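Local coordinates for protein glutamine synthetase (Streptomyces coelicolor, PDB 4BAX) that belongs to the glutamine synthetase family, combining a beta-Grasp domain with a catalytic domain in an assembly of ten chains, at residues E156-N161 / W202-T207; F150-V155 / G179-Q184. All blocks are in the same frame, centred on the assembly; numbering follows the deposited sequence.

Contact 1. Residues E156-N161 / W202-T207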
ATOM      1  N   GLU A 156      27.580   5.762  13.982  1.00 27.60           N
ATOM      2  CA  GLU A 156      27.817   6.608  15.130  1.00 26.76           C
ATOM      3  C   GLU A 156      27.480   5.932  16.434  1.00 25.00           C
ATOM      4  O   GLU A 156      28.245   6.053  17.400  1.00 24.65           O
ATOM      5  CB  GLU A 156      27.061   7.923  15.017  1.00 28.57           C
ATOM      6  CG  GLU A 156      27.546   8.818  13.897  1.00 30.90           C
ATOM      7  CD  GLU A 156      28.828   9.610  14.242  1.00 32.97           C
ATOM      8  OE1 GLU A 156      29.151   9.819  15.443  1.00 33.63           O
ATOM      9  OE2 GLU A 156      29.505  10.053  13.292  1.00 33.62           O
ATOM     10  N   ALA A 157      26.381   5.178  16.460  1.00 24.44           N
ATOM     11  CA  ALA A 157      25.999   4.473  17.684  1.00 24.83           C
ATOM     12  C   ALA A 157      27.062   3.436  18.070  1.00 25.94           C
ATOM     13  O   ALA A 157      27.441   3.309  19.252  1.00 26.76           O
ATOM     14  CB  ALA A 157      24.651   3.822  17.508  1.00 23.97           C
ATOM     15  N   HIS A 158      27.578   2.739  17.067  1.00 25.67           N
ATOM     16  CA  HIS A 158      28.619   1.747  17.267  1.00 25.26           C
ATOM     17  C   HIS A 158      29.956   2.349  17.742  1.00 25.75           C
ATOM     18  O   HIS A 158      30.603   1.818  18.665  1.00 25.77           O
ATOM     19  CB  HIS A 158      28.809   0.962  15.995  1.00 24.49           C
ATOM     20  CG  HIS A 158      29.999   0.059  16.012  1.00 23.55           C
ATOM     21  ND1 HIS A 158      31.142   0.324  15.288  1.00 23.06           N
ATOM     22  CD2 HIS A 158      30.221  -1.103  16.667  1.00 23.39           C
ATOM     23  CE1 HIS A 158      32.013  -0.646  15.487  1.00 23.21           C
ATOM     24  NE2 HIS A 158      31.480  -1.525  16.319  1.00 23.53           N
ATOM     25  N   LEU A 159      30.355   3.472  17.146  1.00 25.90           N
ATOM     26  CA  LEU A 159      31.608   4.098  17.560  1.00 26.06           C
ATOM     27  C   LEU A 159      31.534   4.566  19.020  1.00 26.95           C
ATOM     28  O   LEU A 159      32.462   4.318  19.810  1.00 27.40           O
ATOM     29  CB  LEU A 159      31.992   5.239  16.618  1.00 25.09           C
ATOM     30  CG  LEU A 159      33.118   6.158  17.078  1.00 24.31           C
ATOM     31  CD1 LEU A 159      34.458   5.437  17.010  1.00 24.10           C
ATOM     32  CD2 LEU A 159      33.139   7.406  16.231  1.00 23.76           C
ATOM     33  N   GLU A 160      30.428   5.224  19.376  1.00 26.72           N
ATOM     34  CA  GLU A 160      30.221   5.668  20.751  1.00 26.60           C
ATOM     35  C   GLU A 160      30.160   4.457  21.692  1.00 25.48           C
ATOM     36  O   GLU A 160      30.740   4.463  22.771  1.00 24.78           O
ATOM     37  CB  GLU A 160      28.954   6.522  20.862  1.00 27.48           C
ATOM     38  CG  GLU A 160      28.672   7.095  22.267  1.00 28.11           C
ATOM     39  CD  GLU A 160      29.763   8.090  22.748  1.00 66.78           C
ATOM     40  OE1 GLU A 160      30.738   8.353  22.008  1.00 66.59           O
ATOM     41  OE2 GLU A 160      29.655   8.615  23.880  1.00 67.06           O
ATOM     42  N   ASN A 161      29.537   3.379  21.224  1.00 25.73           N
ATOM     43  CA  ASN A 161      29.466   2.158  22.007  1.00 26.31           C
ATOM     44  C   ASN A 161      30.844   1.524  22.235  1.00 26.45           C
ATOM     45  O   ASN A 161      31.133   1.077  23.350  1.00 26.99           O
ATOM     46  CB  ASN A 161      28.521   1.164  21.331  1.00 26.62           C
ATOM     47  CG  ASN A 161      27.062   1.445  21.659  1.00 27.10           C
ATOM     48  OD1 ASN A 161      26.768   2.142  22.628  1.00 27.21           O
ATOM     49  ND2 ASN A 161      26.145   0.902  20.861  1.00 27.08           N
ATOM     50  N   TRP A 202      31.092  -7.777  17.601  1.00 24.05           N
ATOM     51  CA  TRP A 202      29.886  -8.169  18.289  1.00 24.19           C
ATOM     52  C   TRP A 202      29.041  -6.915  18.536  1.00 24.33           C
ATOM     53  O   TRP A 202      27.814  -6.947  18.384  1.00 24.60           O
ATOM     54  CB  TRP A 202      30.200  -8.920  19.600  1.00 24.50           C
ATOM     55  CG  TRP A 202      28.954  -9.399  20.293  1.00 25.07           C
ATOM     56  CD1 TRP A 202      28.335 -10.611  20.109  1.00 25.18           C
ATOM     57  CD2 TRP A 202      28.157  -8.685  21.264  1.00 25.15           C
ATOM     58  NE1 TRP A 202      27.203 -10.689  20.900  1.00 25.42           N
ATOM     59  CE2 TRP A 202      27.079  -9.527  21.622  1.00 25.35           C
ATOM     60  CE3 TRP A 202      28.247  -7.420  21.854  1.00 25.13           C
ATOM     61  CZ2 TRP A 202      26.111  -9.148  22.554  1.00 25.27           C
ATOM     62  CZ3 TRP A 202      27.283  -7.052  22.772  1.00 25.38           C
ATOM     63  CH2 TRP A 202      26.231  -7.913  23.115  1.00 25.29           C
ATOM     64  N   LEU A 203      29.698  -5.808  18.877  1.00 24.10           N
ATOM     65  CA  LEU A 203      29.004  -4.549  19.114  1.00 23.56           C
ATOM     66  C   LEU A 203      28.354  -3.985  17.837  1.00 23.25           C
ATOM     67  O   LEU A 203      27.291  -3.337  17.910  1.00 23.28           O
ATOM     68  CB  LEU A 203      29.958  -3.534  19.726  1.00 23.36           C
ATOM     69  CG  LEU A 203      30.243  -3.685  21.222  1.00 23.16           C
ATOM     70  CD1 LEU A 203      31.385  -2.751  21.626  1.00 23.64           C
ATOM     71  CD2 LEU A 203      29.006  -3.390  22.058  1.00 22.60           C
ATOM     72  N   LEU A 204      28.980  -4.201  16.678  1.00 22.63           N
ATOM     73  CA  LEU A 204      28.403  -3.708  15.424  1.00 22.60           C
ATOM     74  C   LEU A 204      27.091  -4.414  15.066  1.00 22.50           C
ATOM     75  O   LEU A 204      26.055  -3.761  14.864  1.00 21.49           O
ATOM     76  CB  LEU A 204      29.414  -3.829  14.283  1.00 22.75           C
ATOM     77  CG  LEU A 204      28.859  -3.386  12.911  1.00 22.78           C
ATOM     78  CD1 LEU A 204      28.581  -1.864  12.785  1.00 11.26           C
ATOM     79  CD2 LEU A 204      29.784  -3.871  11.791  1.00 22.26           C
ATOM     80  N   TYR A 205      27.123  -5.746  15.090  1.00 23.47           N
ATOM     81  CA  TYR A 205      25.954  -6.552  14.775  1.00 23.99           C
ATOM     82  C   TYR A 205      24.855  -6.223  15.739  1.00 24.07           C
ATOM     83  O   TYR A 205      23.703  -6.033  15.369  1.00 23.86           O
ATOM     84  CB  TYR A 205      26.273  -8.025  14.953  1.00 24.41           C
ATOM     85  CG  TYR A 205      27.289  -8.613  14.023  1.00 24.46           C
ATOM     86  CD1 TYR A 205      27.209  -8.442  12.643  1.00 24.45           C
ATOM     87  CD2 TYR A 205      28.323  -9.391  14.532  1.00 24.20           C
ATOM     88  CE1 TYR A 205      28.163  -9.028  11.805  1.00 24.37           C
ATOM     89  CE2 TYR A 205      29.262  -9.965  13.712  1.00 23.93           C
ATOM     90  CZ  TYR A 205      29.184  -9.792  12.359  1.00 24.28           C
ATOM     91  OH  TYR A 205      30.150 -10.385  11.574  1.00 24.66           O
ATOM     92  N   ARG A 206      25.245  -6.178  16.997  1.00 25.05           N
ATOM     93  CA  ARG A 206      24.309  -5.943  18.070  1.00 26.39           C
ATOM     94  C   ARG A 206      23.707  -4.525  18.054  1.00 27.08           C
ATOM     95  O   ARG A 206      22.489  -4.372  18.166  1.00 27.23           O
ATOM     96  CB  ARG A 206      24.957  -6.296  19.404  1.00 26.68           C
ATOM     97  CG  ARG A 206      24.195  -5.907  20.636  1.00 27.53           C
ATOM     98  CD  ARG A 206      23.013  -6.782  20.895  1.00 28.51           C
ATOM     99  NE  ARG A 206      22.302  -6.360  22.094  1.00 29.77           N
ATOM    100  CZ  ARG A 206      21.424  -5.362  22.123  1.00 31.05           C
ATOM    101  NH1 ARG A 206      21.162  -4.667  21.013  1.00 31.12           N
ATOM    102  NH2 ARG A 206      20.816  -5.046  23.266  1.00 31.71           N
ATOM    103  N   THR A 207      24.543  -3.515  17.808  1.00 27.69           N
ATOM    104  CA  THR A 207      24.074  -2.136  17.690  1.00 28.68           C
ATOM    105  C   THR A 207      23.108  -1.999  16.503  1.00 28.68           C
ATOM    106  O   THR A 207      22.059  -1.344  16.618  1.00 28.55           O
ATOM    107  CB  THR A 207      25.255  -1.145  17.520  1.00 26.08           C
ATOM    108  OG1 THR A 207      26.097  -1.244  18.664  1.00 26.61           O
ATOM    109  CG2 THR A 207      24.772   0.287  17.418  1.00 25.62           C
TER
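The imidazole of H158 projects from helix 152-164 onto the L203-L204 turn of helix 190-210, where the short helical segments run roughly antiparallel, their axes 9.3 Å apart at 137°. Its main apolar contact is a CH-pi interaction: L204 CB sits over one ring face, 4.0 Å from the centroid, and L204 CD1 covers the rim of that face near CG. The CD2 side of the ring meets the backbone edge-on, with the carbonyl carbon of L203 near the ring plane. With CG anti to the backbone N (chi1 171°), the ring spans the groove between the helices, and NE2 donates to A200 O, earlier on helix 190-210.

One turn further along helix 190-210, T207 CG2 packs against A157 CB at 3.5 Å and lies near the backbone N of H158.

Between the two segments the hydrogen bond is N161 to T207, whose side chains come from opposite directions. N161 ND2 donates to T207 OG1 at 3.1 Å with an N-H...O angle of 152°, and the acceptor lies close to the amide plane.

One amide-to-hydroxyl bond and one imidazole-to-carbonyl bond thus join the two helices amid apolar packing. Because the partner of H158 NE2 is a carbonyl oxygen, which can only accept, that nitrogen must carry a hydrogen.

Contact 2. Residues F150-V155 / G179-Q184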
ATOM      1  N   PHE A 150      24.918   6.094   3.664  1.00 25.23           N
ATOM      2  CA  PHE A 150      23.873   5.217   4.188  1.00 24.55           C
ATOM      3  C   PHE A 150      24.314   4.534   5.465  1.00 24.34           C
ATOM      4  O   PHE A 150      25.352   3.864   5.486  1.00 24.11           O
ATOM      5  CB  PHE A 150      23.450   4.169   3.140  1.00 24.36           C
ATOM      6  CG  PHE A 150      23.236   4.738   1.764  1.00 24.09           C
ATOM      7  CD1 PHE A 150      24.303   4.951   0.905  1.00 23.78           C
ATOM      8  CD2 PHE A 150      21.950   5.082   1.337  1.00 24.57           C
ATOM      9  CE1 PHE A 150      24.105   5.491  -0.353  1.00 23.93           C
ATOM     10  CE2 PHE A 150      21.735   5.622   0.075  1.00 24.55           C
ATOM     11  CZ  PHE A 150      22.824   5.825  -0.773  1.00 24.60           C
ATOM     12  N   GLY A 151      23.516   4.704   6.521  1.00 24.55           N
ATOM     13  CA  GLY A 151      23.787   4.038   7.788  1.00 24.83           C
ATOM     14  C   GLY A 151      24.607   4.784   8.824  1.00 24.97           C
ATOM     15  O   GLY A 151      25.049   4.171   9.789  1.00 24.72           O
ATOM     16  N   ARG A 152      24.779   6.093   8.662  1.00 26.04           N
ATOM     17  CA  ARG A 152      25.607   6.861   9.586  1.00 27.50           C
ATOM     18  C   ARG A 152      25.084   6.818  11.002  1.00 28.31           C
ATOM     19  O   ARG A 152      25.868   6.846  11.944  1.00 28.08           O
ATOM     20  CB  ARG A 152      25.797   8.312   9.133  1.00 27.96           C
ATOM     21  CG  ARG A 152      27.167   8.856   9.502  1.00 28.07           C
ATOM     22  CD  ARG A 152      27.163  10.366   9.665  1.00 27.62           C
ATOM     23  NE  ARG A 152      27.280  11.001   8.356  1.00 26.64           N
ATOM     24  CZ  ARG A 152      28.427  11.144   7.695  1.00 26.13           C
ATOM     25  NH1 ARG A 152      29.571  10.726   8.219  1.00 26.62           N
ATOM     26  NH2 ARG A 152      28.439  11.733   6.509  1.00 25.82           N
ATOM     27  N   ASP A 153      23.769   6.764  11.161  1.00 29.13           N
ATOM     28  CA  ASP A 153      23.215   6.670  12.504  1.00 30.66           C
ATOM     29  C   ASP A 153      23.707   5.374  13.199  1.00 30.49           C
ATOM     30  O   ASP A 153      24.082   5.411  14.375  1.00 31.04           O
ATOM     31  CB  ASP A 153      21.684   6.768  12.478  1.00 32.41           C
ATOM     32  CG  ASP A 153      21.054   5.843  11.441  1.00 33.77           C
ATOM     33  OD1 ASP A 153      21.781   5.347  10.543  1.00 34.09           O
ATOM     34  OD2 ASP A 153      19.823   5.629  11.515  1.00 34.32           O
ATOM     35  N   VAL A 154      23.757   4.255  12.464  1.00 29.87           N
ATOM     36  CA  VAL A 154      24.277   2.994  13.006  1.00 29.53           C
ATOM     37  C   VAL A 154      25.764   3.120  13.334  1.00 29.09           C
ATOM     38  O   VAL A 154      26.223   2.713  14.406  1.00 28.61           O
ATOM     39  CB  VAL A 154      24.104   1.802  12.007  1.00 15.57           C
ATOM     40  CG1 VAL A 154      24.448   0.479  12.720  1.00 15.28           C
ATOM     41  CG2 VAL A 154      22.691   1.696  11.442  1.00 15.40           C
ATOM     42  N   VAL A 155      26.507   3.706  12.404  1.00 28.81           N
ATOM     43  CA  VAL A 155      27.942   3.835  12.546  1.00 28.60           C
ATOM     44  C   VAL A 155      28.308   4.668  13.776  1.00 28.98           C
ATOM     45  O   VAL A 155      29.218   4.310  14.545  1.00 30.20           O
ATOM     46  CB  VAL A 155      28.531   4.463  11.307  1.00 28.69           C
ATOM     47  CG1 VAL A 155      30.010   4.767  11.529  1.00 28.64           C
ATOM     48  CG2 VAL A 155      28.302   3.540  10.103  1.00 28.66           C
ATOM     49  N   GLY A 179      27.136   2.302   1.597  1.00 27.20           N
ATOM     50  CA  GLY A 179      26.803   1.529   2.772  1.00 27.33           C
ATOM     51  C   GLY A 179      27.976   0.736   3.301  1.00 27.66           C
ATOM     52  O   GLY A 179      27.791  -0.102   4.196  1.00 27.49           O
ATOM     53  N   GLN A 180      29.172   1.008   2.769  1.00 28.06           N
ATOM     54  CA  GLN A 180      30.389   0.356   3.236  1.00 28.92           C
ATOM     55  C   GLN A 180      31.158   1.306   4.119  1.00 29.46           C
ATOM     56  O   GLN A 180      31.328   2.491   3.794  1.00 29.63           O
ATOM     57  CB  GLN A 180      31.254  -0.088   2.054  1.00 29.54           C
ATOM     58  CG  GLN A 180      32.251  -1.212   2.356  1.00 30.07           C
ATOM     59  CD  GLN A 180      32.965  -1.715   1.110  1.00 30.83           C
ATOM     60  OE1 GLN A 180      33.767  -1.001   0.494  1.00 31.20           O
ATOM     61  NE2 GLN A 180      32.674  -2.957   0.731  1.00 31.11           N
ATOM     62  N   TRP A 181      31.642   0.753   5.230  1.00 29.48           N
ATOM     63  CA  TRP A 181      32.275   1.544   6.269  1.00 29.73           C
ATOM     64  C   TRP A 181      33.510   0.848   6.818  1.00 31.06           C
ATOM     65  O   TRP A 181      33.723  -0.360   6.593  1.00 30.35           O
ATOM     66  CB  TRP A 181      31.284   1.801   7.406  1.00 28.59           C
ATOM     67  CG  TRP A 181      30.118   2.662   7.035  1.00 27.47           C
ATOM     68  CD1 TRP A 181      28.952   2.250   6.464  1.00 26.87           C
ATOM     69  CD2 TRP A 181      30.003   4.079   7.201  1.00 27.16           C
ATOM     70  NE1 TRP A 181      28.111   3.319   6.270  1.00 26.52           N
ATOM     71  CE2 TRP A 181      28.733   4.454   6.718  1.00 26.95           C
ATOM     72  CE3 TRP A 181      30.843   5.065   7.720  1.00 27.16           C
ATOM     73  CZ2 TRP A 181      28.288   5.771   6.736  1.00 27.06           C
ATOM     74  CZ3 TRP A 181      30.392   6.379   7.738  1.00 27.11           C
ATOM     75  CH2 TRP A 181      29.128   6.716   7.254  1.00 26.96           C
ATOM     76  N   GLU A 182      34.310   1.631   7.543  1.00 32.67           N
ATOM     77  CA  GLU A 182      35.512   1.132   8.189  1.00 33.95           C
ATOM     78  C   GLU A 182      35.701   1.728   9.573  1.00 34.25           C
ATOM     79  O   GLU A 182      35.350   2.883   9.809  1.00 33.93           O
ATOM     80  CB  GLU A 182      36.732   1.443   7.332  1.00 35.45           C
ATOM     81  CG  GLU A 182      38.017   0.805   7.800  1.00 37.34           C
ATOM     82  CD  GLU A 182      39.227   1.356   7.047  1.00 39.59           C
ATOM     83  OE1 GLU A 182      39.376   1.018   5.839  1.00 40.22           O
ATOM     84  OE2 GLU A 182      40.016   2.129   7.647  1.00 40.35           O
ATOM     85  N   PHE A 183      36.226   0.918  10.489  1.00 34.77           N
ATOM     86  CA  PHE A 183      36.752   1.404  11.764  1.00 34.54           C
ATOM     87  C   PHE A 183      38.134   0.800  12.005  1.00 35.74           C
ATOM     88  O   PHE A 183      38.407  -0.322  11.582  1.00 35.94           O
ATOM     89  CB  PHE A 183      35.772   1.165  12.934  1.00 33.17           C
ATOM     90  CG  PHE A 183      35.579  -0.295  13.291  1.00 32.15           C
ATOM     91  CD1 PHE A 183      36.458  -0.950  14.144  1.00 31.93           C
ATOM     92  CD2 PHE A 183      34.527  -1.020  12.756  1.00 31.50           C
ATOM     93  CE1 PHE A 183      36.281  -2.304  14.463  1.00 31.35           C
ATOM     94  CE2 PHE A 183      34.355  -2.364  13.075  1.00 31.26           C
ATOM     95  CZ  PHE A 183      35.234  -3.000  13.935  1.00 31.06           C
ATOM     96  N   GLN A 184      39.011   1.546  12.664  1.00 36.85           N
ATOM     97  CA  GLN A 184      40.393   1.107  12.845  1.00 37.70           C
ATOM     98  C   GLN A 184      40.658   0.791  14.311  1.00 37.73           C
ATOM     99  O   GLN A 184      40.430   1.645  15.179  1.00 38.34           O
ATOM    100  CB  GLN A 184      41.360   2.181  12.336  1.00 38.43           C
ATOM    101  CG  GLN A 184      41.181   2.520  10.853  1.00 39.28           C
ATOM    102  CD  GLN A 184      40.616   3.918  10.657  1.00 40.70           C
ATOM    103  OE1 GLN A 184      40.906   4.817  11.446  1.00 41.98           O
ATOM    104  NE2 GLN A 184      39.805   4.111   9.610  1.00 40.41           N
TER
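F150 and G179 bring the two backbones together, their CA atoms 4.9 Å apart, and from there the chains diverge: V155 and W181 are 8.0 Å apart at CA. G151, with a positive phi that suits a glycine, holds the N-cap position of helix 152-164, and its carbonyl accepts the first-turn bond from V155 N. G179, also at positive phi, leads into strand 180-188.

W181 fills the widening gap with its indole. The pyrrole edge is used for the polar link: NE1 donates to F150 O at 2.9 Å with an N-H...O angle of 157°, the oxygen lying almost in the ring plane. This bond ties the indole to the backbone just ahead of the helix. Over one face of the ring comes V155 CG2, which points a CH group at the five-membered ring, 3.5 Å from its centroid and only 14° off the normal. Having CG1 anti to the backbone N turns both V155 methyls to the indole, with CG1 near CE3. At the far corner R152 passes at about a right angle; its CG is 3.7 Å from W181 CH2, which also lies over a guanidinium face, the two planes being 78° apart. The charged end is held mainly by E209 of a neighbouring subunit.

W181 also meets the F119 ring and touches A174, while its backbone pairs with Y117 of strand 110-121. V155 rests on Y117 and I172, so the first turn of helix 152-164 packs against a sheet of the catalytic domain where strands 110-121, 180-188 and 169-174 run side by side.

How the contacts relate
Helix 152-164 serves both contacts: its first turn covers strand 180-188 in contact 2, and the following turns lie against helix 190-210 in contact 1. The centres are about 10 Å apart, and the contacts touch directly, with H158 CE1 3.7 Å from F183 CD2 and their rings inclined at about 60°. T207 CG2 also approaches V154 O at 4.1 Å. The side chain of L204 is about 9 Å from a bound sodium ion, and G151 about 6 Å from one. Between subunits, R206 of the 202-207 segment comes near R152 of a neighbouring subunit, which is salt-bridged to E209 of the same helix as R206.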